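Local coordinates for myosin-4 (Saccharomyces cerevisiae, PDB 3MMI), which carries ASH1 and other selected mRNAs into the bud as a type V myosin motor, recruited to them through its partner SHE3, at residues V62-L65 / V66-L70; P54-V57 / I58-V62; S210-T213 / K214-D218. All coordinates share one frame; numbering follows the deposited sequence.

All three contacts are local ones along helices of the globular tail, the cargo-binding end of this type V myosin, whose modelled chain is helical without any strand. Contacts 1 and 2 follow each other on helix 53-67: contact 2 takes its earlier turns, contact 1 its last turn and the cap beyond it. They share Val-62, and their centres lie 12 Å apart. Contact 3 belongs to helix 209-234, near the middle of the chain; its centre is 33 Å from that of contact 1 and 25 Å from that of contact 2, and the nearest atoms of contacts 2 and 3 remain about 13 Å apart.

Contact 1 (V62-L65 / V66-L70); sequences VSSL and VRNGL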
ATOM      1  N   VAL A  62      23.335 -16.014   7.356  1.00 38.64           N
ATOM      2  CA  VAL A  62      22.387 -16.468   8.401  1.00 37.61           C
ATOM      3  C   VAL A  62      22.319 -17.964   8.535  1.00 36.37           C
ATOM      4  O   VAL A  62      22.392 -18.484   9.669  1.00 35.14           O
ATOM      5  CB  VAL A  62      20.922 -15.994   8.167  1.00 37.93           C
ATOM      6  CG1 VAL A  62      20.004 -16.614   9.156  1.00 28.92           C
ATOM      7  CG2 VAL A  62      20.834 -14.477   8.180  1.00 38.97           C
ATOM      8  N   SER A  63      22.120 -18.669   7.419  1.00 34.80           N
ATOM      9  CA  SER A  63      22.166 -20.128   7.586  1.00 38.86           C
ATOM     10  C   SER A  63      23.480 -20.770   8.063  1.00 37.73           C
ATOM     11  O   SER A  63      23.396 -21.743   8.795  1.00 39.03           O
ATOM     12  CB  SER A  63      21.537 -20.927   6.464  1.00 38.73           C
ATOM     13  OG  SER A  63      22.473 -21.238   5.520  1.00 44.15           O
ATOM     14  N   SER A  64      24.649 -20.212   7.732  1.00 38.60           N
ATOM     15  CA  SER A  64      25.914 -20.744   8.323  1.00 41.44           C
ATOM     16  C   SER A  64      25.845 -20.564   9.828  1.00 40.00           C
ATOM     17  O   SER A  64      25.920 -21.519  10.576  1.00 42.34           O
ATOM     18  CB  SER A  64      27.174 -20.056   7.739  1.00 42.04           C
ATOM     19  OG  SER A  64      28.356 -20.573   8.338  1.00 48.03           O
ATOM     20  N   LEU A  65      25.631 -19.334  10.256  1.00 40.11           N
ATOM     21  CA  LEU A  65      25.537 -18.998  11.667  1.00 41.54           C
ATOM     22  C   LEU A  65      24.553 -19.868  12.435  1.00 40.10           C
ATOM     23  O   LEU A  65      24.828 -20.259  13.548  1.00 42.02           O
ATOM     24  CB  LEU A  65      25.178 -17.539  11.842  1.00 40.17           C
ATOM     25  CG  LEU A  65      26.239 -16.506  11.502  1.00 47.23           C
ATOM     26  CD1 LEU A  65      25.585 -15.134  11.381  1.00 41.11           C
ATOM     27  CD2 LEU A  65      27.322 -16.429  12.611  1.00 48.24           C
ATOM     28  N   VAL A  66      23.424 -20.205  11.827  1.00 39.68           N
ATOM     29  CA  VAL A  66      22.395 -20.934  12.578  1.00 41.72           C
ATOM     30  C   VAL A  66      22.799 -22.369  12.739  1.00 42.13           C
ATOM     31  O   VAL A  66      22.556 -22.997  13.779  1.00 44.45           O
ATOM     32  CB  VAL A  66      20.943 -20.892  11.886  1.00 41.48           C
ATOM     33  CG1 VAL A  66      20.022 -22.011  12.400  1.00 34.95           C
ATOM     34  CG2 VAL A  66      20.290 -19.517  12.056  1.00 36.62           C
ATOM     35  N   ARG A  67      23.436 -22.907  11.717  1.00 40.71           N
ATOM     36  CA  ARG A  67      23.888 -24.283  11.714  1.00 40.84           C
ATOM     37  C   ARG A  67      24.956 -24.529  12.735  1.00 43.45           C
ATOM     38  O   ARG A  67      25.021 -25.583  13.314  1.00 45.76           O
ATOM     39  CB  ARG A  67      24.452 -24.651  10.359  1.00 34.65           C
ATOM     40  CG  ARG A  67      25.074 -25.974  10.361  1.00 29.00           C
ATOM     41  CD  ARG A  67      24.413 -26.814   9.376  1.00 31.26           C
ATOM     42  NE  ARG A  67      24.493 -26.073   8.162  1.00 33.02           N
ATOM     43  CZ  ARG A  67      25.593 -25.470   7.772  1.00 40.00           C
ATOM     44  NH1 ARG A  67      26.671 -25.568   8.495  1.00 35.57           N
ATOM     45  NH2 ARG A  67      25.602 -24.771   6.659  1.00 34.18           N
ATOM     46  N   ASN A  68      25.789 -23.527  12.932  1.00 44.23           N
ATOM     47  CA  ASN A  68      26.900 -23.598  13.852  1.00 46.04           C
ATOM     48  C   ASN A  68      26.472 -23.021  15.178  1.00 46.60           C
ATOM     49  O   ASN A  68      27.307 -22.716  16.054  1.00 44.98           O
ATOM     50  CB  ASN A  68      28.127 -22.852  13.279  1.00 44.98           C
ATOM     51  CG  ASN A  68      28.597 -23.488  11.987  1.00 51.60           C
ATOM     52  OD1 ASN A  68      28.913 -24.718  11.996  1.00 60.67           O
ATOM     53  ND2 ASN A  68      28.602 -22.714  10.870  1.00 47.26           N
ATOM     54  N   GLY A  69      25.162 -22.839  15.300  1.00 45.04           N
ATOM     55  CA  GLY A  69      24.539 -22.476  16.575  1.00 43.14           C
ATOM     56  C   GLY A  69      24.852 -21.070  17.054  1.00 43.50           C
ATOM     57  O   GLY A  69      24.733 -20.796  18.240  1.00 45.27           O
ATOM     58  N   LEU A  70      25.260 -20.157  16.181  1.00 42.08           N
ATOM     59  CA  LEU A  70      25.575 -18.846  16.689  1.00 42.32           C
ATOM     60  C   LEU A  70      24.343 -17.897  16.694  1.00 44.99           C
ATOM     61  O   LEU A  70      24.269 -16.904  15.971  1.00 43.04           O
ATOM     62  CB  LEU A  70      26.794 -18.253  15.991  1.00 43.07           C
ATOM     63  CG  LEU A  70      28.101 -19.047  16.228  1.00 47.58           C
ATOM     64  CD1 LEU A  70      29.274 -18.407  15.422  1.00 59.04           C
ATOM     65  CD2 LEU A  70      28.473 -18.964  17.719  1.00 44.62           C
TER
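Leu-65 and Leu-70 both carry CG beside the backbone N and opposite the carbonyl carbon (chi1 -71° and -64°), which turns their branches across each other at about a right angle. Leu-65 CD2 rests 3.9 Å from Leu-70 CB, and Leu-70 CD1 also touches that methyl. One turn back, Val-62 and Val-66 point the same way side by side, with CG1 of Val-62 4.1 Å from CG2 of Val-66. Compact branched residues suit this buried flank, where Val-62 also meets Phe-77 and Ile-78 of helix 71-91. Between these pairs the backbone closes helix 53-67. Val-66 N and Arg-67 N keep the regular helical bonds to Val-62 O and Ser-63 O, and Asn-68 N reaches Ser-64 O at 3.1 Å. The chain then leaves the helix in a Schellman motif: Leu-70 N bonds back to Leu-65 O at 2.7 Å, while Gly-69 N makes a weak bond to Val-66 O. Gly-69 is the C' residue, with phi of 69°, a backbone shape that glycine accepts readily for want of a side chain. Leu-70 is at once the N-cap residue of helix 71-91, and its side chain, like that of Leu-65, leans on Leu-23 of helix 19-24. On the more exposed flank Asn-68 bends its amide back over the last turn, with ND2 3.0 Å from Ser-64 O and 3.3 Å from Ser-64 OG. The chain of Arg-67 bends midway, and one face of its guanidinium looks toward Ser-63 O.

Contact 2 (P54-V57 / I58-V62); sequences PIHV and ITTVV
His-56 and Thr-60, one helical turn apart, cross obliquely, the threonine hydroxyl lying over one face of the imidazole and displaced toward its rim. Thr-60 OG1 is 3.9 Å from His-56 NE2, a distance at which the two groups only pass by; the hydroxyl is engaged with the histidine backbone instead. With OG1 turned opposite its own carbonyl carbon (chi1 -67°), Thr-60 donates to His-56 O at 3.0 Å, and Thr-60 N reaches the same oxygen at 3.0 Å from the other face of the carbonyl plane. Threonine suits this exposed flank because its hydroxyl can fold back on the preceding turn.

On the buried flank Ile-58 lays its CG1 arm against the preceding turn: CD1 comes within 3.2 Å of Pro-54 O and 4.5 Å of Pro-54 CB. Ile-58 N bonds to that same carbonyl oxygen at 2.9 Å. Proline, which has no N-H to offer, is easily placed in the first turn of helix 53-67, and its puckered ring packs on Phe-103 and Trp-104 of helix 97-108. Val-57 and Val-61 turn toward helix 26-37, on Val-33 and Tyr-29 respectively, while CG2 of Val-61 touches Val-57 O. The helix thus sits among its neighbours through branched hydrocarbon, and on its outer flank two donors from one threonine grip a single carbonyl oxygen, which probably steadies both that turn and the rotation of the hydroxyl.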
ATOM      1  N   PRO A  54      21.186 -10.086  -3.029  1.00 37.93           N
ATOM      2  CA  PRO A  54      21.339  -9.765  -1.607  1.00 38.35           C
ATOM      3  C   PRO A  54      20.693 -10.776  -0.725  1.00 37.28           C
ATOM      4  O   PRO A  54      21.203 -11.036   0.380  1.00 39.17           O
ATOM      5  CB  PRO A  54      20.656  -8.413  -1.459  1.00 39.26           C
ATOM      6  CG  PRO A  54      20.743  -7.798  -2.788  1.00 39.47           C
ATOM      7  CD  PRO A  54      20.617  -8.953  -3.782  1.00 37.12           C
ATOM      8  N   ILE A  55      19.624 -11.396  -1.211  1.00 34.65           N
ATOM      9  CA  ILE A  55      18.973 -12.407  -0.387  1.00 35.13           C
ATOM     10  C   ILE A  55      19.835 -13.656  -0.322  1.00 36.63           C
ATOM     11  O   ILE A  55      19.776 -14.458   0.619  1.00 36.20           O
ATOM     12  CB  ILE A  55      17.461 -12.711  -0.788  1.00 34.98           C
ATOM     13  CG1 ILE A  55      16.761 -13.568   0.264  1.00 28.89           C
ATOM     14  CG2 ILE A  55      17.324 -13.474  -2.167  1.00 33.13           C
ATOM     15  CD1 ILE A  55      16.739 -12.922   1.671  1.00 30.73           C
ATOM     16  N   HIS A  56      20.667 -13.811  -1.340  1.00 41.05           N
ATOM     17  CA  HIS A  56      21.585 -14.940  -1.384  1.00 40.98           C
ATOM     18  C   HIS A  56      22.719 -14.688  -0.374  1.00 38.80           C
ATOM     19  O   HIS A  56      23.071 -15.537   0.396  1.00 39.76           O
ATOM     20  CB  HIS A  56      22.071 -15.181  -2.823  1.00 43.92           C
ATOM     21  CG  HIS A  56      23.023 -16.345  -2.943  1.00 50.43           C
ATOM     22  ND1 HIS A  56      22.586 -17.666  -2.841  1.00 51.97           N
ATOM     23  CD2 HIS A  56      24.399 -16.376  -3.062  1.00 49.24           C
ATOM     24  CE1 HIS A  56      23.641 -18.465  -2.930  1.00 53.91           C
ATOM     25  NE2 HIS A  56      24.756 -17.708  -3.049  1.00 54.91           N
ATOM     26  N   VAL A  57      23.244 -13.491  -0.334  1.00 38.86           N
ATOM     27  CA  VAL A  57      24.330 -13.209   0.566  1.00 39.59           C
ATOM     28  C   VAL A  57      23.829 -13.264   2.017  1.00 38.71           C
ATOM     29  O   VAL A  57      24.424 -13.965   2.859  1.00 38.96           O
ATOM     30  CB  VAL A  57      24.905 -11.809   0.272  1.00 39.67           C
ATOM     31  CG1 VAL A  57      26.016 -11.430   1.272  1.00 43.22           C
ATOM     32  CG2 VAL A  57      25.425 -11.760  -1.085  1.00 41.21           C
ATOM     33  N   ILE A  58      22.734 -12.525   2.309  1.00 38.78           N
ATOM     34  CA  ILE A  58      22.113 -12.521   3.642  1.00 35.74           C
ATOM     35  C   ILE A  58      21.834 -13.929   4.129  1.00 35.78           C
ATOM     36  O   ILE A  58      22.153 -14.310   5.247  1.00 37.88           O
ATOM     37  CB  ILE A  58      20.814 -11.732   3.657  1.00 37.29           C
ATOM     38  CG1 ILE A  58      21.114 -10.237   3.646  1.00 39.24           C
ATOM     39  CG2 ILE A  58      20.019 -12.019   4.960  1.00 30.91           C
ATOM     40  CD1 ILE A  58      20.057  -9.367   2.893  1.00 39.31           C
ATOM     41  N   THR A  59      21.295 -14.718   3.253  1.00 35.89           N
ATOM     42  CA  THR A  59      20.749 -15.960   3.634  1.00 39.78           C
ATOM     43  C   THR A  59      21.843 -17.009   3.830  1.00 41.38           C
ATOM     44  O   THR A  59      21.735 -17.878   4.706  1.00 40.63           O
ATOM     45  CB  THR A  59      19.676 -16.352   2.603  1.00 41.21           C
ATOM     46  OG1 THR A  59      18.584 -16.947   3.301  1.00 55.03           O
ATOM     47  CG2 THR A  59      20.172 -17.324   1.515  1.00 43.90           C
ATOM     48  N   THR A  60      22.921 -16.900   3.032  1.00 42.09           N
ATOM     49  CA  THR A  60      24.113 -17.728   3.240  1.00 41.18           C
ATOM     50  C   THR A  60      24.726 -17.470   4.596  1.00 38.91           C
ATOM     51  O   THR A  60      25.037 -18.397   5.263  1.00 40.53           O
ATOM     52  CB  THR A  60      25.193 -17.530   2.139  1.00 41.41           C
ATOM     53  OG1 THR A  60      24.714 -18.034   0.884  1.00 42.03           O
ATOM     54  CG2 THR A  60      26.458 -18.262   2.508  1.00 42.92           C
ATOM     55  N   VAL A  61      24.868 -16.217   5.003  1.00 39.18           N
ATOM     56  CA  VAL A  61      25.529 -15.931   6.268  1.00 38.60           C
ATOM     57  C   VAL A  61      24.613 -16.431   7.392  1.00 40.01           C
ATOM     58  O   VAL A  61      25.057 -17.177   8.285  1.00 39.96           O
ATOM     59  CB  VAL A  61      25.823 -14.442   6.461  1.00 37.27           C
ATOM     60  CG1 VAL A  61      26.345 -14.180   7.828  1.00 39.13           C
ATOM     61  CG2 VAL A  61      26.796 -13.940   5.435  1.00 39.17           C
ATOM     62  N   VAL A  62      23.335 -16.014   7.356  1.00 38.64           N
ATOM     63  CA  VAL A  62      22.387 -16.468   8.401  1.00 37.61           C
ATOM     64  C   VAL A  62      22.319 -17.964   8.535  1.00 36.37           C
ATOM     65  O   VAL A  62      22.392 -18.484   9.669  1.00 35.14           O
ATOM     66  CB  VAL A  62      20.922 -15.994   8.167  1.00 37.93           C
ATOM     67  CG1 VAL A  62      20.004 -16.614   9.156  1.00 28.92           C
ATOM     68  CG2 VAL A  62      20.834 -14.477   8.180  1.00 38.97           C
TER

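Contact 3 (S210-T213 / K214-D218); sequences SMHT and KIFND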
ATOM      1  N   SER A 210       1.794 -14.017  -5.314  1.00 31.60           N
ATOM      2  CA  SER A 210       0.932 -13.547  -4.300  1.00 30.84           C
ATOM      3  C   SER A 210       1.335 -12.174  -3.781  1.00 29.53           C
ATOM      4  O   SER A 210       0.453 -11.465  -3.349  1.00 32.58           O
ATOM      5  CB  SER A 210       0.924 -14.537  -3.148  1.00 31.08           C
ATOM      6  OG  SER A 210       2.273 -14.627  -2.658  1.00 33.83           O
ATOM      7  N   MET A 211       2.599 -11.765  -3.826  1.00 26.39           N
ATOM      8  CA  MET A 211       2.911 -10.404  -3.488  1.00 26.53           C
ATOM      9  C   MET A 211       2.617  -9.409  -4.623  1.00 27.47           C
ATOM     10  O   MET A 211       2.379  -8.208  -4.407  1.00 29.28           O
ATOM     11  CB  MET A 211       4.352 -10.348  -3.012  1.00 26.51           C
ATOM     12  CG  MET A 211       4.763  -9.066  -2.308  1.00 36.28           C
ATOM     13  SD  MET A 211       3.864  -8.580  -0.765  1.00 41.71           S
ATOM     14  CE  MET A 211       3.725 -10.117   0.060  1.00 41.96           C
ATOM     15  N   HIS A 212       2.695  -9.891  -5.868  1.00 29.40           N
ATOM     16  CA  HIS A 212       2.432  -9.081  -7.082  1.00 28.49           C
ATOM     17  C   HIS A 212       0.990  -8.599  -7.098  1.00 25.41           C
ATOM     18  O   HIS A 212       0.693  -7.422  -7.230  1.00 24.08           O
ATOM     19  CB  HIS A 212       2.629  -9.992  -8.276  1.00 30.99           C
ATOM     20  CG  HIS A 212       2.813  -9.294  -9.581  1.00 31.95           C
ATOM     21  ND1 HIS A 212       3.859  -9.600 -10.425  1.00 36.01           N
ATOM     22  CD2 HIS A 212       2.031  -8.403 -10.250  1.00 35.11           C
ATOM     23  CE1 HIS A 212       3.713  -8.934 -11.560  1.00 36.78           C
ATOM     24  NE2 HIS A 212       2.620  -8.185 -11.477  1.00 34.90           N
ATOM     25  N   THR A 213       0.097  -9.534  -6.857  1.00 26.38           N
ATOM     26  CA  THR A 213      -1.314  -9.216  -6.670  1.00 27.48           C
ATOM     27  C   THR A 213      -1.585  -8.383  -5.437  1.00 27.21           C
ATOM     28  O   THR A 213      -2.389  -7.439  -5.487  1.00 28.08           O
ATOM     29  CB  THR A 213      -2.256 -10.507  -6.612  1.00 30.01           C
ATOM     30  OG1 THR A 213      -1.918 -11.322  -5.457  1.00 40.61           O
ATOM     31  CG2 THR A 213      -2.017 -11.338  -7.810  1.00 25.27           C
ATOM     32  N   LYS A 214      -0.898  -8.651  -4.328  1.00 25.73           N
ATOM     33  CA  LYS A 214      -1.085  -7.740  -3.156  1.00 24.73           C
ATOM     34  C   LYS A 214      -0.685  -6.285  -3.511  1.00 22.33           C
ATOM     35  O   LYS A 214      -1.388  -5.333  -3.178  1.00 21.75           O
ATOM     36  CB  LYS A 214      -0.366  -8.289  -1.890  1.00 23.00           C
ATOM     37  CG  LYS A 214      -0.235  -7.334  -0.837  1.00 25.68           C
ATOM     38  CD  LYS A 214       0.139  -7.935   0.507  1.00 26.62           C
ATOM     39  CE  LYS A 214      -0.672  -7.241   1.615  1.00 23.82           C
ATOM     40  NZ  LYS A 214      -0.374  -5.871   1.710  1.00 25.56           N
ATOM     41  N   ILE A 215       0.489  -6.126  -4.135  1.00 22.93           N
ATOM     42  CA  ILE A 215       0.977  -4.789  -4.543  1.00 19.82           C
ATOM     43  C   ILE A 215      -0.096  -4.053  -5.399  1.00 18.71           C
ATOM     44  O   ILE A 215      -0.335  -2.840  -5.230  1.00 18.07           O
ATOM     45  CB  ILE A 215       2.341  -4.831  -5.233  1.00 19.44           C
ATOM     46  CG1 ILE A 215       3.439  -5.195  -4.231  1.00 22.65           C
ATOM     47  CG2 ILE A 215       2.650  -3.389  -5.804  1.00 21.93           C
ATOM     48  CD1 ILE A 215       4.663  -5.664  -4.702  1.00 19.90           C
ATOM     49  N   PHE A 216      -0.756  -4.779  -6.279  1.00 15.76           N
ATOM     50  CA  PHE A 216      -1.731  -4.144  -7.121  1.00 20.48           C
ATOM     51  C   PHE A 216      -3.014  -3.751  -6.328  1.00 24.06           C
ATOM     52  O   PHE A 216      -3.611  -2.733  -6.608  1.00 21.52           O
ATOM     53  CB  PHE A 216      -2.145  -5.039  -8.320  1.00 19.56           C
ATOM     54  CG  PHE A 216      -1.104  -5.090  -9.485  1.00 25.44           C
ATOM     55  CD1 PHE A 216      -0.106  -4.100  -9.659  1.00 26.43           C
ATOM     56  CD2 PHE A 216      -1.157  -6.125 -10.406  1.00 29.81           C
ATOM     57  CE1 PHE A 216       0.819  -4.155 -10.745  1.00 28.20           C
ATOM     58  CE2 PHE A 216      -0.218  -6.194 -11.483  1.00 28.64           C
ATOM     59  CZ  PHE A 216       0.759  -5.194 -11.633  1.00 23.35           C
ATOM     60  N   ASN A 217      -3.483  -4.642  -5.421  1.00 23.12           N
ATOM     61  CA  ASN A 217      -4.530  -4.279  -4.446  1.00 25.33           C
ATOM     62  C   ASN A 217      -4.137  -3.050  -3.600  1.00 23.19           C
ATOM     63  O   ASN A 217      -4.954  -2.162  -3.455  1.00 23.18           O
ATOM     64  CB  ASN A 217      -4.926  -5.467  -3.508  1.00 24.19           C
ATOM     65  CG  ASN A 217      -5.691  -6.587  -4.259  1.00 29.92           C
ATOM     66  OD1 ASN A 217      -5.281  -7.756  -4.270  1.00 31.46           O
ATOM     67  ND2 ASN A 217      -6.744  -6.215  -4.947  1.00 27.41           N
ATOM     68  N   ASP A 218      -2.910  -3.011  -3.065  1.00 21.03           N
ATOM     69  CA  ASP A 218      -2.573  -1.883  -2.233  1.00 20.64           C
ATOM     70  C   ASP A 218      -2.482  -0.582  -3.023  1.00 19.62           C
ATOM     71  O   ASP A 218      -2.648   0.518  -2.502  1.00 19.69           O
ATOM     72  CB  ASP A 218      -1.297  -2.151  -1.430  1.00 20.33           C
ATOM     73  CG  ASP A 218      -1.486  -3.236  -0.370  1.00 21.17           C
ATOM     74  OD1 ASP A 218      -2.662  -3.571  -0.076  1.00 21.27           O
ATOM     75  OD2 ASP A 218      -0.476  -3.782   0.124  1.00 20.86           O
TER
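Ser-210 to Asp-218 form the opening turns of helix 209-234 in the all-helical globular tail, the N-H groups of Lys-214 to Asp-218 each turned back to the carbonyl four residues earlier. Asn-217 N meets Thr-213 O almost straight (177° at the hydrogen), whereas Lys-214 N approaches Ser-210 O from above the carbonyl plane at a longer 3.3 Å. Thr-213 OG1 adds a weak bond to that same oxygen. His-212 and Phe-216 run side by side in an offset edge-to-face pair: the imidazole edge faces the phenyl ring, planes at 81° and centroids 4.9 Å apart. Histidine suits the place because its edge can meet a ring while NE2 bonds to Asp-199 of helix 185-204. Trp-256 makes a further edge-to-face contact with Phe-216, and an alanine here would probably leave both the imidazole edge and that indole without their aromatic partner, opening a gap beside Leu-202. On another flank Met-211 sets CG 4.2 Å from Ile-215 CD1, flexible thioether against branched hydrocarbon, and SD 4.0 Å from Lys-214 CD. The lysine is long enough to carry its charge past them, where NZ bonds to Asp-352 O and forms a salt bridge with Asp-218, 2.6 Å from OD2 on its syn lone pair.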